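Local structure of nisin leader peptide-processing serine protease NisP (Lactococcus lactis subsp. lactis, 4MZD) at residues 202-210 against 480-488; 241-249 against 351-360. The protein processes the leader peptide of the lantibiotic nisin, probably as a subtilisin-type serine endopeptidase, and also cleaves itself near its own C-terminus. All blocks are in the same frame, centred on the assembly; numbering follows the deposited sequence.

Both interactions are buried and meet beside the predicted catalytic triad of the subtilisin-like domain. They share the central sheet, in which strands 200-210 and 241-245 are parallel neighbours. Interaction 1 lays the extended C-terminal segment along the edge of a strand; its terms are backbone bonds, two bridging waters and one long arginine side chain. Interaction 2 lies nearer the centre of the chain and sets a helix against the sheet, with apolar packing at one end and a pair of asparagines at the other. The two are joined where Tyr208 OH meets Asp249 OD2 at 2.6 Å in a probable hydrogen bond, and where the terminal Arg488 O accepts hydrogen bonds from Asn248 ND2 and Ser353 OG.

Interaction 1: residues 202-210 against 480-488; sequences NISAGQYLM and NSRGAVSVR
Ala205 and Val487 form an antiparallel non-hydrogen-bonded pair, followed by the hydrogen-bonded pair of Gly206 and Ser486, in which Gly206 N reaches Ser486 O and Ser486 N reaches Gly206 O, each at 3.0 Å. The pairing ends with Arg488 N, which donates almost straight (171°) to Ser204 O from above the carbonyl plane. Beyond it, the Arg488 side chain bends at chi2 (75°) and folds back over the 205-208 backbone. One guanidinium face lies on Gly206, whose CA lies 3.6 Å from the guanidinium plane, over its centre, while NH1 forms a salt bridge with Asp277. NH2 stands 3.9 Å above a face of the Tyr208 ring, near the rim, at most a weak cation-pi attraction. Such antiparallel pairing is how subtilases hold substrate residues ahead of the cleaved bond, and a terminal arginine held this way is consistent with a bound product of autocleavage. Val485 CG2 abuts Gln207 OE1 at 3.2 Å, an oxygen that is hydrogen-bonded to Tyr228. Farther along, one water joins Gln207 NE2 and Tyr208 O to Gly483 N, and a second links Tyr208 N with Asn480 ND2.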
loop_
_atom_site.group_PDB
_atom_site.type_symbol
_atom_site.label_atom_id
_atom_site.label_comp_id
_atom_site.label_asym_id
_atom_site.label_seq_id
_atom_site.Cartn_x
_atom_site.Cartn_y
_atom_site.Cartn_z
ATOM N N ASN A 202 5.733 -1.303 3.838
ATOM C CA ASN A 202 4.586 -0.940 3.012
ATOM C C ASN A 202 3.960 -2.169 2.378
ATOM O O ASN A 202 4.649 -2.913 1.671
ATOM C CB ASN A 202 5.048 0.021 1.904
ATOM C CG ASN A 202 3.895 0.577 1.080
ATOM O OD1 ASN A 202 3.397 1.664 1.363
ATOM N ND2 ASN A 202 3.450 -0.172 0.078
ATOM N N ILE A 203 2.664 -2.370 2.615
ATOM C CA ILE A 203 1.937 -3.497 2.031
ATOM C C ILE A 203 0.710 -2.992 1.254
ATOM O O ILE A 203 -0.381 -2.800 1.807
ATOM C CB ILE A 203 1.511 -4.536 3.091
ATOM C CG1 ILE A 203 2.691 -4.899 3.998
ATOM C CG2 ILE A 203 0.936 -5.773 2.407
ATOM C CD1 ILE A 203 2.360 -5.977 4.990
ATOM N N SER A 204 0.892 -2.783 -0.048
ATOM C CA SER A 204 -0.172 -2.302 -0.928
ATOM C C SER A 204 -0.958 -3.462 -1.554
ATOM O O SER A 204 -1.180 -3.503 -2.766
ATOM C CB SER A 204 0.420 -1.403 -2.015
ATOM O OG SER A 204 0.830 -0.162 -1.461
ATOM N N ALA A 205 -1.394 -4.383 -0.701
ATOM C CA ALA A 205 -2.032 -5.631 -1.114
ATOM C C ALA A 205 -2.784 -6.170 0.088
ATOM O O ALA A 205 -2.475 -5.804 1.218
ATOM C CB ALA A 205 -0.983 -6.637 -1.550
ATOM N N GLY A 206 -3.749 -7.056 -0.134
ATOM C CA GLY A 206 -4.499 -7.601 0.980
ATOM C C GLY A 206 -5.510 -8.637 0.551
ATOM O O GLY A 206 -5.528 -9.079 -0.599
ATOM N N GLN A 207 -6.355 -9.032 1.497
ATOM C CA GLN A 207 -7.369 -10.046 1.256
ATOM C C GLN A 207 -8.419 -9.959 2.354
ATOM O O GLN A 207 -8.137 -9.500 3.470
ATOM C CB GLN A 207 -6.752 -11.446 1.280
ATOM C CG GLN A 207 -6.232 -11.825 2.655
ATOM C CD GLN A 207 -5.363 -13.072 2.669
ATOM O OE1 GLN A 207 -4.200 -13.007 3.038
ATOM N NE2 GLN A 207 -5.926 -14.208 2.294
ATOM N N TYR A 208 -9.624 -10.426 2.052
ATOM C CA TYR A 208 -10.660 -10.515 3.073
ATOM C C TYR A 208 -10.642 -11.888 3.730
ATOM O O TYR A 208 -10.603 -12.924 3.046
ATOM C CB TYR A 208 -12.051 -10.226 2.488
ATOM C CG TYR A 208 -12.107 -8.876 1.829
ATOM C CD1 TYR A 208 -11.970 -7.714 2.578
ATOM C CD2 TYR A 208 -12.247 -8.757 0.457
ATOM C CE1 TYR A 208 -11.972 -6.471 1.980
ATOM C CE2 TYR A 208 -12.256 -7.513 -0.155
ATOM C CZ TYR A 208 -12.120 -6.376 0.616
ATOM O OH TYR A 208 -12.120 -5.132 0.030
ATOM N N LEU A 209 -10.672 -11.883 5.059
ATOM C CA LEU A 209 -10.686 -13.105 5.855
ATOM C C LEU A 209 -11.968 -13.153 6.677
ATOM O O LEU A 209 -12.315 -12.172 7.337
ATOM C CB LEU A 209 -9.489 -13.123 6.805
ATOM C CG LEU A 209 -8.105 -13.039 6.152
ATOM C CD1 LEU A 209 -7.025 -12.960 7.211
ATOM C CD2 LEU A 209 -7.860 -14.226 5.234
ATOM N N MET A 210 -12.667 -14.287 6.639
ATOM C CA MET A 210 -13.805 -14.500 7.528
ATOM C C MET A 210 -13.272 -15.323 8.691
ATOM O O MET A 210 -12.913 -16.490 8.518
ATOM C CB MET A 210 -14.949 -15.219 6.805
ATOM C CG MET A 210 -16.305 -15.129 7.537
ATOM S SD MET A 210 -17.766 -15.894 6.677
ATOM C CE MET A 210 -17.431 -17.640 7.006
ATOM N N ASN A 480 -10.877 -12.981 -5.186
ATOM C CA ASN A 480 -11.374 -12.936 -3.820
ATOM C C ASN A 480 -11.614 -14.316 -3.219
ATOM O O ASN A 480 -12.256 -14.426 -2.184
ATOM C CB ASN A 480 -12.657 -12.103 -3.739
ATOM C CG ASN A 480 -12.409 -10.627 -3.960
ATOM O OD1 ASN A 480 -12.892 -10.042 -4.933
ATOM N ND2 ASN A 480 -11.658 -10.015 -3.058
ATOM N N SER A 481 -11.093 -15.371 -3.846
ATOM C CA SER A 481 -11.185 -16.705 -3.247
ATOM C C SER A 481 -10.415 -16.754 -1.940
ATOM O O SER A 481 -9.470 -15.990 -1.751
ATOM C CB SER A 481 -10.624 -17.773 -4.186
ATOM O OG SER A 481 -11.433 -17.922 -5.330
ATOM N N ARG A 482 -10.801 -17.659 -1.045
ATOM C CA ARG A 482 -10.071 -17.812 0.202
ATOM C C ARG A 482 -8.595 -18.011 -0.082
ATOM O O ARG A 482 -8.218 -18.828 -0.928
ATOM C CB ARG A 482 -10.604 -19.002 0.992
ATOM C CG ARG A 482 -12.050 -18.859 1.387
ATOM C CD ARG A 482 -12.560 -20.153 1.982
ATOM N NE ARG A 482 -11.907 -20.462 3.247
ATOM C CZ ARG A 482 -12.058 -21.614 3.893
ATOM N NH1 ARG A 482 -12.823 -22.569 3.372
ATOM N NH2 ARG A 482 -11.440 -21.815 5.051
ATOM N N GLY A 483 -7.763 -17.267 0.634
ATOM C CA GLY A 483 -6.326 -17.420 0.536
ATOM C C GLY A 483 -5.657 -16.580 -0.537
ATOM O O GLY A 483 -4.430 -16.514 -0.573
ATOM N N ALA A 484 -6.436 -15.940 -1.408
ATOM C CA ALA A 484 -5.848 -15.148 -2.494
ATOM C C ALA A 484 -5.570 -13.712 -2.059
ATOM O O ALA A 484 -6.491 -12.959 -1.743
ATOM C CB ALA A 484 -6.751 -15.158 -3.714
ATOM N N VAL A 485 -4.295 -13.330 -2.061
ATOM C CA VAL A 485 -3.899 -11.950 -1.805
ATOM C C VAL A 485 -3.811 -11.238 -3.148
ATOM O O VAL A 485 -3.254 -11.780 -4.109
ATOM C CB VAL A 485 -2.540 -11.894 -1.086
ATOM C CG1 VAL A 485 -2.037 -10.461 -0.969
ATOM C CG2 VAL A 485 -2.650 -12.539 0.284
ATOM N N SER A 486 -4.375 -10.040 -3.228
ATOM C CA SER A 486 -4.336 -9.291 -4.472
ATOM C C SER A 486 -3.792 -7.897 -4.241
ATOM O O SER A 486 -3.880 -7.352 -3.139
ATOM C CB SER A 486 -5.721 -9.237 -5.130
ATOM O OG SER A 486 -6.701 -8.678 -4.281
ATOM N N VAL A 487 -3.220 -7.314 -5.289
ATOM C CA VAL A 487 -2.782 -5.939 -5.190
ATOM C C VAL A 487 -3.985 -5.033 -4.982
ATOM O O VAL A 487 -5.078 -5.311 -5.483
ATOM C CB VAL A 487 -1.983 -5.481 -6.440
ATOM C CG1 VAL A 487 -0.708 -6.303 -6.591
ATOM C CG2 VAL A 487 -2.839 -5.532 -7.716
ATOM N N ARG A 488 -3.797 -3.957 -4.230
ATOM C CA ARG A 488 -4.774 -2.879 -4.179
ATOM C C ARG A 488 -4.337 -1.794 -5.163
ATOM O O ARG A 488 -4.716 -0.611 -5.055
ATOM C CB ARG A 488 -4.964 -2.345 -2.751
ATOM C CG ARG A 488 -6.036 -3.097 -1.942
ATOM C CD ARG A 488 -5.579 -4.476 -1.471
ATOM N NE ARG A 488 -6.691 -5.343 -1.060
ATOM C CZ ARG A 488 -7.215 -5.390 0.165
ATOM N NH1 ARG A 488 -6.755 -4.617 1.143
ATOM N NH2 ARG A 488 -8.216 -6.222 0.417
ATOM O OXT ARG A 488 -3.597 -2.130 -6.100
HETATM O O HOH W 1 -8.740 -14.598 1.657
HETATM O O HOH W 2 -10.411 -11.305 -0.573
#

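Interaction 2: residues 241-249 against 351-360; sequences IVVAALGND and GNSFATPKVS
Asn248 and Asn352 carry the polar end of this contact, their side chains sliding past each other in opposite directions with amide planes 65° apart. Asn248 OD1 accepts from Asn352 N at 2.9 Å, while Asn352 ND2 donates to Leu246 O at 3.0 Å, approaching from well above that carbonyl plane but in the plane of its own amide. Next along, Ala245 sits against Thr356, whose OG1 comes within 3.1 Å of Ala245 CB. The hydroxyl is turned by its bond to Asn352 O at 2.8 Å; the same oxygen takes Thr356 N from the opposite face of its plane, fastening the turn that leads into the helix. With OG1 beside the backbone N (chi1 -57°), Thr356 CG2 falls anti to it, and this methyl group lies 3.6 Å from Val243 O. Val243 CG1 in turn packs on Val359 CG1 at 4.0 Å, and Val243 CB approaches Ser360 OG, a hydroxyl held by Asn202 OD1. Strand 241-245 and helix 356-360 run nearly antiparallel, their axes 8.1 Å apart, as in the subtilisin fold, where the helix that follows the nucleophile packs against the central sheet. Ser301 is a second partner of Asn352 ND2. Ser353, the predicted nucleophile, follows Asn352 in the turn that leads into the helix; both its OG and Asn248 ND2 hydrogen-bond to Arg488 O. Because OD1 is engaged by Asn352 N, the Asn248 amide is oriented with its N-H toward that carboxylate oxygen, consistent with the oxyanion-hole asparagine of subtilases.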
loop_
_atom_site.group_PDB
_atom_site.type_symbol
_atom_site.label_atom_id
_atom_site.label_comp_id
_atom_site.label_asym_id
_atom_site.label_seq_id
_atom_site.Cartn_x
_atom_site.Cartn_y
_atom_site.Cartn_z
ATOM N N ILE A 241 7.024 -0.598 11.842
ATOM C CA ILE A 241 5.601 -0.366 11.683
ATOM C C ILE A 241 5.188 -0.813 10.291
ATOM O O ILE A 241 5.946 -0.673 9.333
ATOM C CB ILE A 241 5.233 1.115 11.917
ATOM C CG1 ILE A 241 3.725 1.259 12.140
ATOM C CG2 ILE A 241 5.728 1.991 10.768
ATOM C CD1 ILE A 241 3.321 2.557 12.800
ATOM N N VAL A 242 3.980 -1.356 10.201
ATOM C CA VAL A 242 3.415 -1.816 8.944
ATOM C C VAL A 242 2.298 -0.867 8.528
ATOM O O VAL A 242 1.458 -0.490 9.349
ATOM C CB VAL A 242 2.883 -3.252 9.090
ATOM C CG1 VAL A 242 2.166 -3.696 7.827
ATOM C CG2 VAL A 242 4.024 -4.202 9.446
ATOM N N VAL A 243 2.321 -0.486 7.254
ATOM C CA VAL A 243 1.356 0.423 6.646
ATOM C C VAL A 243 0.712 -0.346 5.501
ATOM O O VAL A 243 1.413 -0.842 4.621
ATOM C CB VAL A 243 2.077 1.680 6.106
ATOM C CG1 VAL A 243 1.090 2.705 5.582
ATOM C CG2 VAL A 243 2.979 2.291 7.180
ATOM N N ALA A 244 -0.612 -0.476 5.522
ATOM C CA ALA A 244 -1.296 -1.389 4.610
ATOM C C ALA A 244 -2.516 -0.750 3.966
ATOM O O ALA A 244 -3.266 -0.005 4.614
ATOM C CB ALA A 244 -1.706 -2.657 5.354
ATOM N N ALA A 245 -2.737 -1.087 2.699
ATOM C CA ALA A 245 -3.864 -0.543 1.947
ATOM C C ALA A 245 -5.203 -1.172 2.301
ATOM O O ALA A 245 -5.347 -2.395 2.253
ATOM C CB ALA A 245 -3.633 -0.765 0.481
ATOM N N LEU A 246 -6.200 -0.343 2.588
ATOM C CA LEU A 246 -7.581 -0.811 2.580
ATOM C C LEU A 246 -7.958 -1.256 1.171
ATOM O O LEU A 246 -7.404 -0.774 0.191
ATOM C CB LEU A 246 -8.529 0.301 3.021
ATOM C CG LEU A 246 -8.500 0.695 4.495
ATOM C CD1 LEU A 246 -9.363 1.916 4.720
ATOM C CD2 LEU A 246 -8.952 -0.454 5.383
ATOM N N GLY A 247 -8.930 -2.156 1.070
ATOM C CA GLY A 247 -9.372 -2.638 -0.226
ATOM C C GLY A 247 -10.019 -1.566 -1.081
ATOM O O GLY A 247 -10.400 -0.499 -0.592
ATOM N N ASN A 248 -10.151 -1.873 -2.370
ATOM C CA ASN A 248 -10.771 -0.974 -3.342
ATOM C C ASN A 248 -12.160 -1.465 -3.750
ATOM O O ASN A 248 -12.519 -1.429 -4.930
ATOM C CB ASN A 248 -9.915 -0.865 -4.609
ATOM C CG ASN A 248 -8.532 -0.306 -4.354
ATOM O OD1 ASN A 248 -8.355 0.694 -3.656
ATOM N ND2 ASN A 248 -7.535 -0.941 -4.957
ATOM N N ASP A 249 -12.948 -1.913 -2.776
ATOM C CA ASP A 249 -14.240 -2.540 -3.058
ATOM C C ASP A 249 -15.429 -1.743 -2.540
ATOM O O ASP A 249 -16.549 -2.255 -2.483
ATOM C CB ASP A 249 -14.251 -3.981 -2.539
ATOM C CG ASP A 249 -13.213 -4.828 -3.234
ATOM O OD1 ASP A 249 -13.315 -4.988 -4.470
ATOM O OD2 ASP A 249 -12.274 -5.311 -2.567
ATOM N N GLY A 351 -5.908 3.619 -7.111
ATOM C CA GLY A 351 -6.146 2.591 -6.117
ATOM C C GLY A 351 -5.453 2.891 -4.803
ATOM O O GLY A 351 -4.475 3.652 -4.747
ATOM N N ASN A 352 -5.944 2.273 -3.734
ATOM C CA ASN A 352 -5.380 2.534 -2.418
ATOM C C ASN A 352 -3.928 2.092 -2.292
ATOM O O ASN A 352 -3.215 2.542 -1.392
ATOM C CB ASN A 352 -6.238 1.894 -1.336
ATOM C CG ASN A 352 -7.572 2.593 -1.183
ATOM O OD1 ASN A 352 -7.770 3.689 -1.719
ATOM N ND2 ASN A 352 -8.489 1.977 -0.449
ATOM N N SER A 353 -3.485 1.218 -3.189
ATOM C CA SER A 353 -2.067 0.875 -3.247
ATOM C C SER A 353 -1.154 2.072 -3.484
ATOM O O SER A 353 0.044 1.953 -3.258
ATOM C CB SER A 353 -1.796 -0.145 -4.338
ATOM O OG SER A 353 -2.194 0.355 -5.590
ATOM N N PHE A 354 -1.703 3.189 -3.959
ATOM C CA PHE A 354 -0.911 4.372 -4.258
ATOM C C PHE A 354 -1.078 5.479 -3.227
ATOM O O PHE A 354 -0.302 6.438 -3.218
ATOM C CB PHE A 354 -1.185 4.829 -5.687
ATOM C CG PHE A 354 -0.999 3.725 -6.667
ATOM C CD1 PHE A 354 0.266 3.178 -6.861
ATOM C CD2 PHE A 354 -2.075 3.158 -7.320
ATOM C CE1 PHE A 354 0.448 2.112 -7.709
ATOM C CE2 PHE A 354 -1.893 2.088 -8.187
ATOM C CZ PHE A 354 -0.623 1.568 -8.379
ATOM N N ALA A 355 -2.076 5.330 -2.354
ATOM C CA ALA A 355 -2.213 6.165 -1.162
ATOM C C ALA A 355 -1.271 5.666 -0.066
ATOM O O ALA A 355 -0.595 6.447 0.603
ATOM C CB ALA A 355 -3.656 6.139 -0.672
ATOM N N THR A 356 -1.238 4.348 0.103
ATOM C CA THR A 356 -0.436 3.680 1.120
ATOM C C THR A 356 1.041 4.112 1.132
ATOM O O THR A 356 1.556 4.497 2.175
ATOM C CB THR A 356 -0.633 2.155 0.988
ATOM O OG1 THR A 356 -2.031 1.871 1.108
ATOM C CG2 THR A 356 0.093 1.394 2.075
ATOM N N PRO A 357 1.722 4.095 -0.030
ATOM C CA PRO A 357 3.136 4.493 -0.043
ATOM C C PRO A 357 3.361 5.962 0.288
ATOM O O PRO A 357 4.456 6.311 0.748
ATOM C CB PRO A 357 3.579 4.192 -1.485
ATOM C CG PRO A 357 2.298 4.117 -2.272
ATOM C CD PRO A 357 1.331 3.491 -1.312
ATOM N N LYS A 358 2.378 6.817 0.033
ATOM C CA LYS A 358 2.512 8.212 0.436
ATOM C C LYS A 358 2.625 8.286 1.956
ATOM O O LYS A 358 3.455 9.008 2.503
ATOM C CB LYS A 358 1.329 9.050 -0.052
ATOM C CG LYS A 358 1.217 9.169 -1.564
ATOM C CD LYS A 358 0.066 10.114 -1.918
ATOM C CE LYS A 358 0.014 10.521 -3.384
ATOM N NZ LYS A 358 -0.517 9.467 -4.285
ATOM N N VAL A 359 1.788 7.516 2.648
ATOM C CA VAL A 359 1.850 7.450 4.096
ATOM C C VAL A 359 3.153 6.787 4.562
ATOM O O VAL A 359 3.806 7.278 5.486
ATOM C CB VAL A 359 0.606 6.737 4.659
ATOM C CG1 VAL A 359 0.706 6.595 6.171
ATOM C CG2 VAL A 359 -0.652 7.515 4.273
ATOM N N SER A 360 3.546 5.684 3.929
ATOM C CA SER A 360 4.787 5.011 4.328
ATOM C C SER A 360 6.003 5.923 4.226
ATOM O O SER A 360 6.826 5.986 5.138
ATOM C CB SER A 360 5.034 3.774 3.472
ATOM O OG SER A 360 4.048 2.805 3.737
#